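Local coordinates for competence protein PILN (Thermus thermophilus, PDB 4BHQ) that takes part in type IV pilus biogenesis, probably through a periplasmic domain that belongs to an inner membrane platform for pilus assembly, at residues Q55-A58 with A59-N62; I64-G68 with G69-V73. One frame throughout, in Å; residues are numbered along the deposited sequence.

Contact 1. Residues Q55-A58 with A59-N62; sequences QYLA and AFIN
Ala-59 sits one helical turn beyond Gln-55. Its N donates to Gln-55 O over 3.0 Å, the first of four successive i to i+4 backbone bonds. Its methyl group packs beside the carbonyl oxygens of Gln-55 and Tyr-56.

Phe-60 repeats the pattern, with its N 2.9 Å from Tyr-56 O. Within the helix its ring is met obliquely by Leu-57, CD1 lying 4.4 Å from Phe-60 CD2. The rest of the ring points away from residues 55-58 and stacks on Phe-106 of the second subunit.

Ile-61 adds a side-chain contact to its backbone bond. Its N reaches Leu-57 O at 2.9 Å, with a nearly straight N-H angle of 169°. CG1 lies beside the backbone N (chi1 -65°), which brings this branch close to the carbonyl oxygen one turn back, CG1 being 3.3 Å from Leu-57 O. The methyl end then meets its Leu-57 counterpart, CD1 to CD1 at 3.8 Å. The two side chains cross at a slant. Leu-57 has CG anti to its own N (chi1 179°), and this brings its CD1 branch to Ile-61. An alanine in place of Ile-61 would probably leave Leu-57 CD1 without this neighbour and open a gap along the buried side.

Asn-62 closes the series, its N 2.9 Å from Ala-58 O. Its amide carbon CG also leans over that oxygen at 3.3 Å, but ND2 makes its hydrogen bond to Leu-75 O.

The arrangement is that of a regular alpha helix packed between two surfaces. Ala-58 and Asn-62 touch the strand 73-82 of the antiparallel sheet, and Phe-60 faces the partner subunit, consistent with a place in the PilN dimerization domain.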
ATOM      1  N   GLN A  55       0.907   5.337   8.658  1.00 19.16           N
ATOM      2  CA  GLN A  55       0.058   6.425   8.062  1.00 21.04           C
ATOM      3  C   GLN A  55       0.564   6.835   6.664  1.00 19.72           C
ATOM      4  O   GLN A  55      -0.235   7.131   5.775  1.00 20.76           O
ATOM      5  CB  GLN A  55       0.055   7.681   8.995  1.00 21.24           C
ATOM      6  CG  GLN A  55      -0.980   7.550  10.184  1.00 24.07           C
ATOM      7  CD  GLN A  55      -0.648   6.341  11.033  1.00 29.93           C
ATOM      8  OE1 GLN A  55       0.499   6.142  11.434  1.00 29.77           O
ATOM      9  NE2 GLN A  55      -1.614   5.498  11.245  1.00 27.15           N
ATOM     10  N   TYR A  56       1.881   6.894   6.486  1.00 20.36           N
ATOM     11  CA  TYR A  56       2.451   7.252   5.181  1.00 18.89           C
ATOM     12  C   TYR A  56       2.115   6.162   4.172  1.00 19.50           C
ATOM     13  O   TYR A  56       1.765   6.447   3.032  1.00 19.01           O
ATOM     14  CB  TYR A  56       3.961   7.471   5.259  1.00 19.25           C
ATOM     15  CG  TYR A  56       4.380   8.808   5.905  1.00 21.50           C
ATOM     16  CD1 TYR A  56       4.227  10.015   5.222  1.00 24.37           C
ATOM     17  CD2 TYR A  56       4.939   8.845   7.185  1.00 21.92           C
ATOM     18  CE1 TYR A  56       4.637  11.208   5.737  1.00 22.62           C
ATOM     19  CE2 TYR A  56       5.374  10.021   7.742  1.00 23.03           C
ATOM     20  CZ  TYR A  56       5.194  11.211   7.022  1.00 27.67           C
ATOM     21  OH  TYR A  56       5.599  12.369   7.573  1.00 26.26           O
ATOM     22  N   LEU A  57       2.284   4.896   4.595  1.00 19.42           N
ATOM     23  CA  LEU A  57       1.889   3.761   3.730  1.00 17.89           C
ATOM     24  C   LEU A  57       0.390   3.776   3.442  1.00 17.62           C
ATOM     25  O   LEU A  57      -0.025   3.555   2.259  1.00 19.97           O
ATOM     26  CB  LEU A  57       2.335   2.449   4.408  1.00 20.29           C
ATOM     27  CG  LEU A  57       2.014   1.115   3.721  1.00 24.76           C
ATOM     28  CD1 LEU A  57       2.540   1.174   2.272  1.00 22.55           C
ATOM     29  CD2 LEU A  57       2.630  -0.065   4.524  1.00 21.36           C
ATOM     30  N   ALA A  58      -0.437   3.996   4.436  1.00 17.64           N
ATOM     31  CA  ALA A  58      -1.913   4.077   4.107  1.00 19.31           C
ATOM     32  C   ALA A  58      -2.171   5.173   3.058  1.00 17.60           C
ATOM     33  O   ALA A  58      -2.908   4.967   2.123  1.00 15.93           O
ATOM     34  CB  ALA A  58      -2.748   4.376   5.411  1.00 18.22           C
ATOM     35  N   ALA A  59      -1.567   6.357   3.259  1.00 17.06           N
ATOM     36  CA  ALA A  59      -1.775   7.467   2.346  1.00 17.17           C
ATOM     37  C   ALA A  59      -1.288   7.120   0.932  1.00 17.43           C
ATOM     38  O   ALA A  59      -1.951   7.444  -0.052  1.00 18.11           O
ATOM     39  CB  ALA A  59      -0.982   8.740   2.842  1.00 18.07           C
ATOM     40  N   PHE A  60      -0.125   6.493   0.841  1.00 17.98           N
ATOM     41  CA  PHE A  60       0.414   6.059  -0.486  1.00 18.53           C
ATOM     42  C   PHE A  60      -0.544   5.124  -1.174  1.00 18.87           C
ATOM     43  O   PHE A  60      -0.876   5.280  -2.369  1.00 17.69           O
ATOM     44  CB  PHE A  60       1.782   5.329  -0.274  1.00 18.38           C
ATOM     45  CG  PHE A  60       2.264   4.611  -1.531  1.00 21.80           C
ATOM     46  CD1 PHE A  60       2.675   5.359  -2.670  1.00 23.57           C
ATOM     47  CD2 PHE A  60       2.191   3.226  -1.629  1.00 20.21           C
ATOM     48  CE1 PHE A  60       3.043   4.687  -3.873  1.00 24.45           C
ATOM     49  CE2 PHE A  60       2.564   2.578  -2.798  1.00 22.37           C
ATOM     50  CZ  PHE A  60       2.990   3.317  -3.926  1.00 24.04           C
ATOM     51  N   ILE A  61      -1.045   4.122  -0.431  1.00 17.66           N
ATOM     52  CA  ILE A  61      -1.998   3.180  -1.009  1.00 16.46           C
ATOM     53  C   ILE A  61      -3.291   3.860  -1.456  1.00 18.56           C
ATOM     54  O   ILE A  61      -3.788   3.578  -2.534  1.00 20.37           O
ATOM     55  CB  ILE A  61      -2.301   2.038  -0.028  1.00 20.05           C
ATOM     56  CG1 ILE A  61      -0.955   1.206   0.175  1.00 15.75           C
ATOM     57  CG2 ILE A  61      -3.435   1.153  -0.636  1.00 16.96           C
ATOM     58  CD1 ILE A  61      -1.028   0.162   1.305  1.00 20.34           C
ATOM     59  N   ASN A  62      -3.791   4.806  -0.659  1.00 16.73           N
ATOM     60  CA  ASN A  62      -4.997   5.505  -1.030  1.00 17.73           C
ATOM     61  C   ASN A  62      -4.800   6.390  -2.256  1.00 19.19           C
ATOM     62  O   ASN A  62      -5.794   6.763  -2.921  1.00 19.33           O
ATOM     63  CB  ASN A  62      -5.472   6.418   0.137  1.00 15.11           C
ATOM     64  CG  ASN A  62      -5.989   5.639   1.320  1.00 16.20           C
ATOM     65  OD1 ASN A  62      -6.308   4.435   1.217  1.00 15.72           O
ATOM     66  ND2 ASN A  62      -6.001   6.279   2.471  1.00 14.33           N
TER

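Contact 2. Residues I64-G68 with G69-V73; sequences IPRAG and GRLEV
Arg-66 and Leu-71 make the main side-chain contact. Leu-71 CD1 sits over one face of the guanidinium, toward its rim, 3.3 Å from Arg-66 NH2. The two side chains pass at an angle. The same guanidinium is tied at its edge, since Arg-66 NE donates to Ile-64 O at 3.0 Å, an acceptor lying in the guanidinium plane. The bend at chi2 (-65°) folds the arginine back along its own segment toward this oxygen.

Backbone bonds close the turn. Gly-69 N donates to Arg-66 O at 3.1 Å, a type II beta turn with Gly-68 at its third position. A weak bond follows, from Arg-70 N to Ala-67 O at 3.5 Å. Gly-68 and Gly-69 both have positive phi (80° and 73°), and a side chain on Gly-69 would clash with Gly-68 O.

Three waters bridge the two arms. One accepts from Arg-66 N and donates to Arg-70 O at 3.0 Å. The other two each donate to Val-73 O, and each takes a weak bond from the guanidinium, one from NH1 and one from NH2 of Arg-66.

This surface loop leads from the helix 53-63 into the strand 73-82. At its far end Glu-72 forms a salt bridge to Arg-120, and Val-73 packs on Phe-121, both on the helix 115-124.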
ATOM      1  N   ILE A  64      -3.048   5.575  -4.996  1.00 19.84           N
ATOM      2  CA  ILE A  64      -2.994   4.761  -6.197  1.00 18.47           C
ATOM      3  C   ILE A  64      -4.320   4.860  -6.918  1.00 20.16           C
ATOM      4  O   ILE A  64      -5.337   4.611  -6.349  1.00 23.40           O
ATOM      5  CB  ILE A  64      -2.624   3.293  -5.863  1.00 18.91           C
ATOM      6  CG1 ILE A  64      -1.213   3.219  -5.250  1.00 17.82           C
ATOM      7  CG2 ILE A  64      -2.729   2.423  -7.107  1.00 16.22           C
ATOM      8  CD1 ILE A  64      -0.894   1.832  -4.720  1.00 23.53           C
ATOM      9  N   PRO A  65      -4.316   5.262  -8.221  1.00 25.69           N
ATOM     10  CA  PRO A  65      -5.622   5.598  -8.818  1.00 24.67           C
ATOM     11  C   PRO A  65      -6.428   4.399  -9.130  1.00 25.13           C
ATOM     12  O   PRO A  65      -5.858   3.369  -9.567  1.00 23.31           O
ATOM     13  CB  PRO A  65      -5.247   6.382 -10.133  1.00 23.95           C
ATOM     14  CG  PRO A  65      -3.845   5.864 -10.441  1.00 22.62           C
ATOM     15  CD  PRO A  65      -3.186   5.635  -9.111  1.00 23.23           C
ATOM     16  N   ARG A  66      -7.757   4.492  -8.916  1.00 26.59           N
ATOM     17  CA  ARG A  66      -8.651   3.412  -9.357  1.00 29.58           C
ATOM     18  C   ARG A  66      -9.562   4.035 -10.458  1.00 35.17           C
ATOM     19  O   ARG A  66      -9.673   5.264 -10.558  1.00 31.74           O
ATOM     20  CB  ARG A  66      -9.500   2.781  -8.195  1.00 31.36           C
ATOM     21  CG  ARG A  66      -8.969   2.917  -6.760  1.00 32.05           C
ATOM     22  CD  ARG A  66      -7.671   2.187  -6.553  1.00 37.30           C
ATOM     23  NE  ARG A  66      -7.080   2.397  -5.201  1.00 40.29           N
ATOM     24  CZ  ARG A  66      -7.397   1.661  -4.160  1.00 33.62           C
ATOM     25  NH1 ARG A  66      -8.286   0.724  -4.288  1.00 41.83           N
ATOM     26  NH2 ARG A  66      -6.845   1.850  -2.995  1.00 36.18           N
ATOM     27  N   ALA A  67     -10.197   3.204 -11.255  1.00 42.13           N
ATOM     28  CA  ALA A  67     -11.114   3.695 -12.279  1.00 49.74           C
ATOM     29  C   ALA A  67     -12.195   4.618 -11.695  1.00 48.74           C
ATOM     30  O   ALA A  67     -12.702   4.425 -10.571  1.00 53.07           O
ATOM     31  CB  ALA A  67     -11.735   2.530 -13.052  1.00 48.34           C
ATOM     32  N   GLY A  68     -12.476   5.683 -12.439  1.00 45.57           N
ATOM     33  CA  GLY A  68     -13.514   6.653 -12.053  1.00 41.17           C
ATOM     34  C   GLY A  68     -13.030   7.631 -11.004  1.00 39.91           C
ATOM     35  O   GLY A  68     -13.815   8.419 -10.516  1.00 40.68           O
ATOM     36  N   GLY A  69     -11.751   7.587 -10.631  1.00 35.32           N
ATOM     37  CA  GLY A  69     -11.246   8.472  -9.571  1.00 33.90           C
ATOM     38  C   GLY A  69     -11.742   8.021  -8.185  1.00 37.98           C
ATOM     39  O   GLY A  69     -11.500   8.688  -7.177  1.00 40.95           O
ATOM     40  N   ARG A  70     -12.385   6.857  -8.108  1.00 37.95           N
ATOM     41  CA  ARG A  70     -13.022   6.475  -6.859  1.00 41.33           C
ATOM     42  C   ARG A  70     -12.169   5.669  -5.859  1.00 41.54           C
ATOM     43  O   ARG A  70     -11.097   5.168  -6.190  1.00 39.64           O
ATOM     44  CB  ARG A  70     -14.343   5.799  -7.152  1.00 54.08           C
ATOM     45  CG  ARG A  70     -14.253   4.381  -7.616  1.00 58.24           C
ATOM     46  CD  ARG A  70     -15.713   3.888  -7.666  1.00 69.39           C
ATOM     47  NE  ARG A  70     -16.306   4.110  -8.980  1.00 70.84           N
ATOM     48  CZ  ARG A  70     -16.573   3.133  -9.849  1.00 78.71           C
ATOM     49  NH1 ARG A  70     -16.326   1.854  -9.516  1.00 74.86           N
ATOM     50  NH2 ARG A  70     -17.082   3.432 -11.049  1.00 73.70           N
ATOM     51  N   LEU A  71     -12.621   5.617  -4.608  1.00 33.07           N
ATOM     52  CA  LEU A  71     -11.888   4.876  -3.574  1.00 25.44           C
ATOM     53  C   LEU A  71     -12.898   4.265  -2.596  1.00 25.39           C
ATOM     54  O   LEU A  71     -13.248   4.904  -1.609  1.00 21.29           O
ATOM     55  CB  LEU A  71     -10.945   5.853  -2.839  1.00 24.40           C
ATOM     56  CG  LEU A  71      -9.956   5.261  -1.826  1.00 23.53           C
ATOM     57  CD1 LEU A  71      -8.996   4.332  -2.561  1.00 20.25           C
ATOM     58  CD2 LEU A  71      -9.223   6.419  -1.163  1.00 20.16           C
ATOM     59  N   GLU A  72     -13.358   3.049  -2.836  1.00 21.95           N
ATOM     60  CA  GLU A  72     -14.452   2.550  -2.027  1.00 25.76           C
ATOM     61  C   GLU A  72     -14.011   2.078  -0.638  1.00 22.64           C
ATOM     62  O   GLU A  72     -14.833   1.980   0.259  1.00 22.71           O
ATOM     63  CB  GLU A  72     -15.288   1.472  -2.781  1.00 30.74           C
ATOM     64  CG  GLU A  72     -14.506   0.228  -3.231  1.00 32.57           C
ATOM     65  CD  GLU A  72     -15.447  -0.896  -3.737  1.00 39.66           C
ATOM     66  OE1 GLU A  72     -16.581  -0.560  -4.188  1.00 37.25           O
ATOM     67  OE2 GLU A  72     -15.099  -2.100  -3.603  1.00 30.81           O
ATOM     68  N   VAL A  73     -12.736   1.759  -0.511  1.00 21.53           N
ATOM     69  CA  VAL A  73     -12.064   1.474   0.757  1.00 21.68           C
ATOM     70  C   VAL A  73     -10.815   2.338   0.911  1.00 22.06           C
ATOM     71  O   VAL A  73      -9.869   2.292   0.080  1.00 22.18           O
ATOM     72  CB  VAL A  73     -11.691   0.001   0.887  1.00 23.79           C
ATOM     73  CG1 VAL A  73     -10.832  -0.221   2.140  1.00 21.84           C
ATOM     74  CG2 VAL A  73     -12.987  -0.844   0.990  1.00 22.38           C
TER
HETATM   75  O   HOH W   1      -6.924   2.227  -0.122  1.00 21.17           O
HETATM   76  O   HOH W   2      -9.992   0.650  -2.183  1.00 28.49           O
HETATM   77  O   HOH W   3      -8.836   6.700  -7.329  1.00 31.47           O

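In the fold
Contact 1 and contact 2 follow each other along the chain, with centres about 14 Å apart. The helix ends shortly after contact 1, and contact 2 is the loop that leads on into the strand 73-82, against which that helix packs. They meet by packing at two points: Ile-61 O lies 3.5 Å from Arg-66 NH2, and Asn-62 O lies 3.9 Å from Leu-71 CD2. Both face the second subunit: Leu-57 packs on its counterpart there, as does Arg-66. Contact 1 is mostly buried, contact 2 mostly at the surface. A bound magnesium ion is about 10 Å from the side chains of Gln-55 and Val-73.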